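Local coordinates for gamma-resorcylate decarboxylase (Polaromonas, PDB 4QRO), which probably catalyses the manganese-dependent, non-oxidative decarboxylation of gamma-resorcylate (2,6-dihydroxybenzoate) to resorcinol, as an enzyme of the amidohydrolase superfamily, at residues A[14-22]-A[57-65]; A[30-38]-A[286-294]. One frame throughout, in Å; residues are numbered along the deposited sequence. Where two conformers were deposited one is given.

In the fold
Following the chain from the N terminus, strand 4-11 runs into segment 14-22, which meets residues 57-65 at the end of strand 52-59: contact 1 closes a loop that holds helices 29-37 and 42-49. Helix 29-37 lies within that loop, yet its own partner, segment 286-294, comes only after the last strand, 282-283, so contact 2 closes a far longer loop and the two cross. Their centres are about 13 Å apart, and they touch directly, with Ser20 packing on Leu36 and Phe290. Together they tie the loops after the first two strands and after strand 282-283 to helix 29-37, beside the metal site.

Contact 1. Residues A[14-22]-A[57-65]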
loop_
_atom_site.group_PDB
_atom_site.type_symbol
_atom_site.label_atom_id
_atom_site.label_comp_id
_atom_site.label_asym_id
_atom_site.label_seq_id
_atom_site.Cartn_x
_atom_site.Cartn_y
_atom_site.Cartn_z
ATOM N N GLU A 14 -14.012 -19.517 22.550
ATOM C CA GLU A 14 -12.919 -19.661 23.539
ATOM C C GLU A 14 -11.689 -20.282 22.868
ATOM O O GLU A 14 -10.558 -19.909 23.130
ATOM C CB GLU A 14 -13.363 -20.480 24.765
ATOM C CG GLU A 14 -14.180 -19.679 25.793
ATOM C CD GLU A 14 -13.383 -18.568 26.499
ATOM O OE1 GLU A 14 -12.134 -18.556 26.413
ATOM O OE2 GLU A 14 -14.006 -17.697 27.159
ATOM N N GLU A 15 -11.950 -21.206 21.952
ATOM C CA GLU A 15 -10.915 -21.862 21.168
ATOM C C GLU A 15 -10.050 -20.883 20.363
ATOM O O GLU A 15 -8.852 -21.096 20.254
ATOM C CB GLU A 15 -11.583 -22.867 20.242
ATOM C CG GLU A 15 -10.608 -23.770 19.512
ATOM C CD GLU A 15 -11.305 -24.866 18.728
ATOM O OE1 GLU A 15 -10.589 -25.766 18.251
ATOM O OE2 GLU A 15 -12.553 -24.833 18.578
ATOM N N THR A 16 -10.645 -19.816 19.807
ATOM C CA THR A 16 -9.893 -18.903 18.916
ATOM C C THR A 16 -9.593 -17.566 19.553
ATOM O O THR A 16 -8.899 -16.737 18.965
ATOM C CB THR A 16 -10.668 -18.598 17.611
ATOM O OG1 THR A 16 -11.867 -17.864 17.922
ATOM C CG2 THR A 16 -11.006 -19.875 16.873
ATOM N N LEU A 17 -10.112 -17.351 20.756
ATOM C CA LEU A 17 -10.034 -16.051 21.421
ATOM C C LEU A 17 -8.641 -15.465 21.531
ATOM O O LEU A 17 -8.415 -14.269 21.253
ATOM C CB LEU A 17 -10.650 -16.174 22.812
ATOM C CG LEU A 17 -10.702 -14.927 23.684
ATOM C CD1 LEU A 17 -11.583 -13.851 23.057
ATOM C CD2 LEU A 17 -11.183 -15.294 25.099
ATOM N N MET A 18 -7.692 -16.299 21.940
ATOM C CA MET A 18 -6.346 -15.805 22.233
ATOM C C MET A 18 -5.614 -15.328 20.973
ATOM O O MET A 18 -4.623 -14.601 21.070
ATOM C CB MET A 18 -5.539 -16.851 23.039
ATOM C CG MET A 18 -6.162 -17.153 24.407
ATOM S SD MET A 18 -6.752 -15.676 25.303
ATOM C CE MET A 18 -5.131 -14.970 25.671
ATOM N N ASP A 19 -6.120 -15.670 19.788
ATOM C CA ASP A 19 -5.539 -15.113 18.559
ATOM C C ASP A 19 -5.601 -13.586 18.485
ATOM O O ASP A 19 -4.752 -12.968 17.841
ATOM C CB ASP A 19 -6.224 -15.711 17.348
ATOM C CG ASP A 19 -5.690 -17.066 17.004
ATOM O OD1 ASP A 19 -4.957 -17.656 17.823
ATOM O OD2 ASP A 19 -6.005 -17.534 15.901
ATOM N N SER A 20 -6.590 -12.988 19.152
ATOM C CA SER A 20 -6.784 -11.532 19.136
ATOM C C SER A 20 -6.030 -10.776 20.240
ATOM O O SER A 20 -5.957 -9.551 20.193
ATOM C CB SER A 20 -8.286 -11.180 19.185
ATOM O OG SER A 20 -8.984 -11.760 18.084
ATOM N N ALA A 21 -5.557 -11.514 21.245
ATOM C CA ALA A 21 -4.683 -10.957 22.268
ATOM C C ALA A 21 -3.349 -10.666 21.615
ATOM O O ALA A 21 -2.792 -11.505 20.904
ATOM C CB ALA A 21 -4.511 -11.924 23.431
ATOM N N GLY A 22 -2.855 -9.460 21.852
ATOM C CA GLY A 22 -1.711 -8.958 21.126
ATOM C C GLY A 22 -2.101 -7.755 20.293
ATOM O O GLY A 22 -1.273 -6.879 20.056
ATOM N N LEU A 57 -21.598 -11.940 10.378
ATOM C CA LEU A 57 -20.616 -12.208 11.413
ATOM C C LEU A 57 -19.494 -13.088 10.890
ATOM O O LEU A 57 -19.713 -13.944 10.042
ATOM C CB LEU A 57 -21.302 -12.895 12.607
ATOM C CG LEU A 57 -22.365 -12.113 13.386
ATOM C CD1 LEU A 57 -23.015 -13.038 14.403
ATOM C CD2 LEU A 57 -21.773 -10.881 14.062
ATOM N N SER A 58 -18.286 -12.874 11.399
ATOM C CA SER A 58 -17.147 -13.734 11.058
ATOM C C SER A 58 -16.227 -13.944 12.249
ATOM O O SER A 58 -16.021 -13.043 13.076
ATOM C CB SER A 58 -16.312 -13.130 9.888
ATOM O OG SER A 58 -15.763 -11.861 10.260
ATOM N N LEU A 59 -15.609 -15.119 12.261
ATOM C CA LEU A 59 -14.622 -15.501 13.246
ATOM C C LEU A 59 -13.412 -14.567 13.157
ATOM O O LEU A 59 -13.133 -13.961 12.113
ATOM C CB LEU A 59 -14.205 -16.959 12.977
ATOM C CG LEU A 59 -13.402 -17.770 13.997
ATOM C CD1 LEU A 59 -14.188 -17.879 15.282
ATOM C CD2 LEU A 59 -13.079 -19.149 13.445
ATOM N N ASN A 60 -12.713 -14.442 14.273
ATOM C CA ASN A 60 -11.569 -13.545 14.391
ATOM C C ASN A 60 -10.319 -14.107 13.675
ATOM O O ASN A 60 -10.397 -15.148 13.029
ATOM C CB ASN A 60 -11.308 -13.196 15.861
ATOM C CG ASN A 60 -10.875 -14.376 16.688
ATOM O OD1 ASN A 60 -11.386 -15.492 16.531
ATOM N ND2 ASN A 60 -9.973 -14.121 17.634
ATOM N N ALA A 61 -9.207 -13.378 13.731
ATOM C CA ALA A 61 -8.041 -13.654 12.870
ATOM C C ALA A 61 -6.817 -13.974 13.724
ATOM O O ALA A 61 -6.729 -13.498 14.850
ATOM C CB ALA A 61 -7.753 -12.448 11.997
ATOM N N PRO A 62 -5.878 -14.797 13.210
ATOM C CA PRO A 62 -5.945 -15.580 11.959
ATOM C C PRO A 62 -6.826 -16.817 12.090
ATOM O O PRO A 62 -7.234 -17.414 11.077
ATOM C CB PRO A 62 -4.487 -15.968 11.698
ATOM C CG PRO A 62 -3.758 -15.776 12.984
ATOM C CD PRO A 62 -4.575 -14.915 13.888
ATOM N N ALA A 63 -7.081 -17.234 13.327
ATOM C CA ALA A 63 -7.942 -18.405 13.612
ATOM C C ALA A 63 -7.584 -19.621 12.748
ATOM O O ALA A 63 -6.474 -20.163 12.868
ATOM C CB ALA A 63 -9.419 -18.026 13.492
ATOM N N VAL A 64 -8.462 -20.026 11.838
ATOM C CA VAL A 64 -8.275 -21.287 11.112
ATOM C C VAL A 64 -7.050 -21.252 10.208
ATOM O O VAL A 64 -6.407 -22.277 10.000
ATOM C CB VAL A 64 -9.552 -21.692 10.341
ATOM C CG1 VAL A 64 -9.336 -22.944 9.509
ATOM C CG2 VAL A 64 -10.698 -21.908 11.328
ATOM N N GLN A 65 -6.684 -20.068 9.728
ATOM C CA GLN A 65 -5.544 -19.928 8.828
ATOM C C GLN A 65 -4.175 -20.178 9.467
ATOM O O GLN A 65 -3.148 -20.289 8.744
ATOM C CB GLN A 65 -5.559 -18.550 8.185
ATOM C CG GLN A 65 -6.544 -18.450 7.030
ATOM C CD GLN A 65 -7.992 -18.566 7.434
ATOM O OE1 GLN A 65 -8.522 -17.668 8.047
ATOM N NE2 GLN A 65 -8.655 -19.683 7.064
HETATM O O HOH W 1 -5.539 -20.064 15.523
HETATM O O HOH W 2 -8.346 -11.272 15.552
#
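Asn60 plugs its amide into the turn of residues 16-20, joining the loops that follow two neighbouring parallel strands, 4-11 and 52-59, of the amidohydrolase barrel. This is the tight, buried side. With CG between the backbone N and the carbonyl carbon (chi1 66°), the Asn60 amide is carried to the turn. ND2 gives one proton to Ser20 OG (2.6 Å, nearly straight at 172°) and the other to Thr16 O (3.1 Å), both partners lying in the amide plane. It meets Thr16 O from above the carbonyl plane, while Asp19 N bonds the same oxygen from the opposite face. Asn60 OD1 accepts from Thr16 OG1 at 2.8 Å, so three bonds fix the flat group's rotation; asparagine suits the place because it both donates and accepts. Cut back to an alanine here, the side chain would probably leave Thr16 OG1, Thr16 O and Ser20 OG each short of a partner and open a gap between the loops. Beside the amide, Leu59 CD1 lies 3.5 Å from Thr16 OG1.

The other side is looser and wetter. Partly exposed Asp19 lies across Pro62, which follows a cis peptide bond. Its OD2 accepts a weak bond from Ala63 N and another from a water (2.6 Å), which also donates to Ala63 O at 2.8 Å.

Contact 2. Residues A[30-38]-A[286-294]; sequences PELRSRLLD and TDWPFENID. With MN (manganese (II) ion), chain K; 38L (2-nitrobenzene-1,3-diol), chain M; ACT (acetate ion), chain L.
Arg35 reaches from helix 29-37 across Trp288 and Pro289, its chain extended from CG to NE. Its CD makes a CH-pi contact over the indole face, 3.9 Å from the centroid of the six-membered ring, and the guanidinium follows nearly flat, its plane 23° from that of the ring. An arginine suits this place because its long apolar stem can pack on an aromatic while its end still donates several bonds. NH1 bonds Pro289 O at 3.0 Å, close to the guanidinium plane, and NH2 bonds Asn292 OD1 at 2.9 Å. Beside it, Leu36 CD2 packs on Pro289 CG at 3.6 Å, and Leu32 CD2 approaches Phe290 CE1.

Further out, Glu31 OE2 accepts a hydrogen bond from Arg35 NE within a salt bridge (2.8 Å) and also pairs with Arg42, while Trp236 of the second subunit makes a cation-pi contact with Arg35. Asn292 is steadied by its ND2 bond to Asp294 OD1. On the far side of the loop, Phe290 lays its ring face on the inhibitor, and Asp287 OD1 binds manganese at 2.2 Å with Glu8, His10 and His164. A metal-binding aspartate just beyond the last barrel strand is a hallmark of the amidohydrolase active site.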
loop_
_atom_site.group_PDB
_atom_site.type_symbol
_atom_site.label_atom_id
_atom_site.label_comp_id
_atom_site.label_asym_id
_atom_site.label_seq_id
_atom_site.Cartn_x
_atom_site.Cartn_y
_atom_site.Cartn_z
ATOM N N PRO A 30 -9.593 -6.973 28.734
ATOM C CA PRO A 30 -10.911 -7.360 29.273
ATOM C C PRO A 30 -12.067 -6.832 28.429
ATOM O O PRO A 30 -13.022 -7.558 28.168
ATOM C CB PRO A 30 -10.892 -6.760 30.680
ATOM C CG PRO A 30 -9.427 -6.776 31.039
ATOM C CD PRO A 30 -8.760 -6.333 29.764
ATOM N N GLU A 31 -11.978 -5.588 27.962
ATOM C CA GLU A 31 -13.026 -5.051 27.075
ATOM C C GLU A 31 -13.099 -5.788 25.750
ATOM O O GLU A 31 -14.199 -6.186 25.331
ATOM C CB GLU A 31 -12.822 -3.552 26.789
ATOM C CG GLU A 31 -13.741 -2.990 25.700
ATOM C CD GLU A 31 -15.185 -2.785 26.155
ATOM O OE1 GLU A 31 -15.443 -2.989 27.336
ATOM O OE2 GLU A 31 -16.074 -2.422 25.344
ATOM N N LEU A 32 -11.954 -5.916 25.059
ATOM C CA LEU A 32 -11.938 -6.567 23.762
ATOM C C LEU A 32 -12.470 -7.997 23.832
ATOM O O LEU A 32 -13.254 -8.406 22.987
ATOM C CB LEU A 32 -10.515 -6.583 23.154
ATOM C CG LEU A 32 -10.411 -7.261 21.784
ATOM C CD1 LEU A 32 -11.386 -6.617 20.815
ATOM C CD2 LEU A 32 -8.985 -7.236 21.228
ATOM N N ARG A 33 -11.987 -8.750 24.814
ATOM C CA ARG A 33 -12.463 -10.104 25.123
ATOM C C ARG A 33 -13.996 -10.157 25.208
ATOM O O ARG A 33 -14.666 -11.021 24.586
ATOM C CB ARG A 33 -11.833 -10.528 26.469
ATOM C CG ARG A 33 -12.260 -11.865 27.056
ATOM C CD ARG A 33 -11.315 -12.289 28.183
ATOM N NE ARG A 33 -11.316 -11.357 29.311
ATOM C CZ ARG A 33 -10.483 -11.419 30.346
ATOM N NH1 ARG A 33 -9.539 -12.359 30.416
ATOM N NH2 ARG A 33 -10.586 -10.525 31.314
ATOM N N SER A 34 -14.538 -9.260 26.023
ATOM C CA SER A 34 -15.989 -9.185 26.277
ATOM C C SER A 34 -16.755 -8.876 24.996
ATOM O O SER A 34 -17.815 -9.462 24.756
ATOM C CB SER A 34 -16.305 -8.128 27.334
ATOM O OG SER A 34 -15.984 -6.844 26.868
ATOM N N ARG A 35 -16.209 -7.985 24.149
ATOM C CA ARG A 35 -16.845 -7.689 22.848
ATOM C C ARG A 35 -16.781 -8.878 21.923
ATOM O O ARG A 35 -17.774 -9.175 21.225
ATOM C CB ARG A 35 -16.167 -6.520 22.142
ATOM C CG ARG A 35 -16.249 -5.192 22.851
ATOM C CD ARG A 35 -15.430 -4.124 22.096
ATOM N NE ARG A 35 -15.576 -2.794 22.633
ATOM C CZ ARG A 35 -15.133 -1.681 22.060
ATOM N NH1 ARG A 35 -14.468 -1.708 20.906
ATOM N NH2 ARG A 35 -15.384 -0.528 22.643
ATOM N N LEU A 36 -15.633 -9.567 21.904
ATOM C CA LEU A 36 -15.426 -10.693 20.990
ATOM C C LEU A 36 -16.378 -11.832 21.324
ATOM O O LEU A 36 -16.897 -12.465 20.432
ATOM C CB LEU A 36 -13.972 -11.203 20.982
ATOM C CG LEU A 36 -13.013 -10.374 20.119
ATOM C CD1 LEU A 36 -11.554 -10.648 20.469
ATOM C CD2 LEU A 36 -13.274 -10.605 18.616
ATOM N N LEU A 37 -16.631 -12.049 22.623
ATOM C CA LEU A 37 -17.415 -13.181 23.066
ATOM C C LEU A 37 -18.903 -12.906 23.022
ATOM O O LEU A 37 -19.694 -13.835 23.063
ATOM C CB LEU A 37 -17.001 -13.619 24.479
ATOM C CG LEU A 37 -15.625 -14.254 24.601
ATOM C CD1 LEU A 37 -15.286 -14.475 26.087
ATOM C CD2 LEU A 37 -15.525 -15.541 23.800
ATOM N N ASP A 38 -19.297 -11.642 22.922
ATOM C CA ASP A 38 -20.711 -11.294 22.977
ATOM C C ASP A 38 -21.282 -11.149 21.581
ATOM O O ASP A 38 -20.816 -10.345 20.806
ATOM C CB ASP A 38 -20.954 -10.015 23.780
ATOM C CG ASP A 38 -22.298 -9.402 23.463
ATOM O OD1 ASP A 38 -23.339 -10.031 23.747
ATOM O OD2 ASP A 38 -22.306 -8.329 22.853
ATOM N N THR A 286 -17.733 -2.013 9.796
ATOM C CA THR A 286 -17.184 -1.348 10.951
ATOM C C THR A 286 -15.828 -1.904 11.411
ATOM O O THR A 286 -14.962 -1.122 11.806
ATOM C CB THR A 286 -18.172 -1.400 12.145
ATOM O OG1 THR A 286 -18.260 -2.738 12.621
ATOM C CG2 THR A 286 -19.552 -0.933 11.752
ATOM N N ASP A 287 -15.634 -3.238 11.343
ATOM C CA ASP A 287 -14.509 -3.933 11.993
ATOM C C ASP A 287 -14.679 -4.056 13.521
ATOM O O ASP A 287 -13.716 -4.273 14.234
ATOM C CB ASP A 287 -13.175 -3.273 11.671
ATOM C CG ASP A 287 -12.030 -4.276 11.543
ATOM O OD1 ASP A 287 -12.217 -5.510 11.774
ATOM O OD2 ASP A 287 -10.928 -3.805 11.192
ATOM N N TRP A 288 -15.901 -3.917 13.997
ATOM C CA TRP A 288 -16.214 -4.239 15.376
ATOM C C TRP A 288 -15.714 -5.650 15.609
ATOM O O TRP A 288 -15.918 -6.514 14.750
ATOM C CB TRP A 288 -17.708 -4.126 15.634
ATOM C CG TRP A 288 -18.160 -4.525 17.011
ATOM C CD1 TRP A 288 -18.720 -5.744 17.365
ATOM C CD2 TRP A 288 -18.144 -3.735 18.205
ATOM N NE1 TRP A 288 -19.040 -5.743 18.690
ATOM C CE2 TRP A 288 -18.696 -4.533 19.243
ATOM C CE3 TRP A 288 -17.689 -2.450 18.516
ATOM C CZ2 TRP A 288 -18.850 -4.062 20.564
ATOM C CZ3 TRP A 288 -17.845 -1.975 19.850
ATOM C CH2 TRP A 288 -18.408 -2.792 20.846
ATOM N N PRO A 289 -15.047 -5.886 16.752
ATOM C CA PRO A 289 -14.867 -5.015 17.917
ATOM C C PRO A 289 -13.532 -4.303 18.019
ATOM O O PRO A 289 -13.226 -3.685 19.062
ATOM C CB PRO A 289 -15.044 -5.985 19.079
ATOM C CG PRO A 289 -14.408 -7.220 18.565
ATOM C CD PRO A 289 -14.739 -7.287 17.098
ATOM N N PHE A 290 -12.768 -4.337 16.936
ATOM C CA PHE A 290 -11.439 -3.724 16.908
ATOM C C PHE A 290 -11.562 -2.231 16.637
ATOM O O PHE A 290 -10.625 -1.449 16.944
ATOM C CB PHE A 290 -10.552 -4.436 15.866
ATOM C CG PHE A 290 -10.404 -5.909 16.121
ATOM C CD1 PHE A 290 -9.573 -6.364 17.113
ATOM C CD2 PHE A 290 -11.145 -6.845 15.391
ATOM C CE1 PHE A 290 -9.471 -7.716 17.384
ATOM C CE2 PHE A 290 -11.037 -8.209 15.650
ATOM C CZ PHE A 290 -10.187 -8.636 16.636
ATOM N N GLU A 291 -12.690 -1.860 16.026
ATOM C CA GLU A 291 -13.159 -0.485 15.932
ATOM C C GLU A 291 -14.527 -0.372 16.579
ATOM O O GLU A 291 -15.310 -1.346 16.578
ATOM C CB GLU A 291 -13.343 -0.063 14.479
ATOM C CG GLU A 291 -12.136 -0.227 13.612
ATOM C CD GLU A 291 -11.053 0.752 13.954
ATOM O OE1 GLU A 291 -11.341 1.747 14.669
ATOM O OE2 GLU A 291 -9.918 0.492 13.524
ATOM N N ASN A 292 -14.828 0.813 17.099
ATOM C CA ASN A 292 -16.152 1.110 17.665
ATOM C C ASN A 292 -17.232 1.247 16.612
ATOM O O ASN A 292 -17.022 1.883 15.568
ATOM C CB ASN A 292 -16.149 2.413 18.472
ATOM C CG ASN A 292 -15.680 2.238 19.907
ATOM O OD1 ASN A 292 -15.134 1.190 20.294
ATOM N ND2 ASN A 292 -15.925 3.256 20.716
ATOM N N ILE A 293 -18.386 0.641 16.886
ATOM C CA ILE A 293 -19.578 0.836 16.092
ATOM C C ILE A 293 -19.945 2.323 15.998
ATOM O O ILE A 293 -20.250 2.805 14.904
ATOM C CB ILE A 293 -20.765 -0.007 16.622
ATOM C CG1 ILE A 293 -20.530 -1.493 16.326
ATOM C CG2 ILE A 293 -22.083 0.442 15.983
ATOM C CD1 ILE A 293 -21.332 -2.431 17.206
ATOM N N ASP A 294 -19.891 3.074 17.101
ATOM C CA ASP A 294 -20.303 4.490 17.030
ATOM C C ASP A 294 -19.361 5.339 16.159
ATOM O O ASP A 294 -19.827 6.206 15.403
ATOM C CB ASP A 294 -20.566 5.129 18.418
ATOM C CG ASP A 294 -19.327 5.205 19.319
ATOM O OD1 ASP A 294 -18.266 4.641 18.993
ATOM O OD2 ASP A 294 -19.443 5.833 20.398
HETATM MN MN MN K . -11.229 -7.121 10.725
HETATM O OAK 38L M . -9.220 -5.935 10.464
HETATM N NAG 38L M . -8.573 -5.344 11.284
HETATM O OAJ 38L M . -7.978 -4.325 10.935
HETATM C CAA 38L M . -8.518 -5.832 12.613
HETATM C CAF 38L M . -7.727 -5.141 13.526
HETATM O OAH 38L M . -7.631 -3.784 13.444
HETATM C CAE 38L M . -7.035 -5.829 14.523
HETATM C CAD 38L M . -7.172 -7.207 14.650
HETATM C CAC 38L M . -8.093 -7.881 13.852
HETATM C CAB 38L M . -8.797 -7.191 12.866
HETATM O OAI 38L M . -9.746 -7.859 12.140
HETATM C C ACT L . -19.580 1.724 20.607
HETATM O O ACT L . -19.220 1.335 19.491
HETATM O OXT ACT L . -20.409 2.655 20.702
HETATM C CH3 ACT L . -19.009 1.061 21.832
HETATM O O HOH W 3 -19.898 -7.449 21.005
#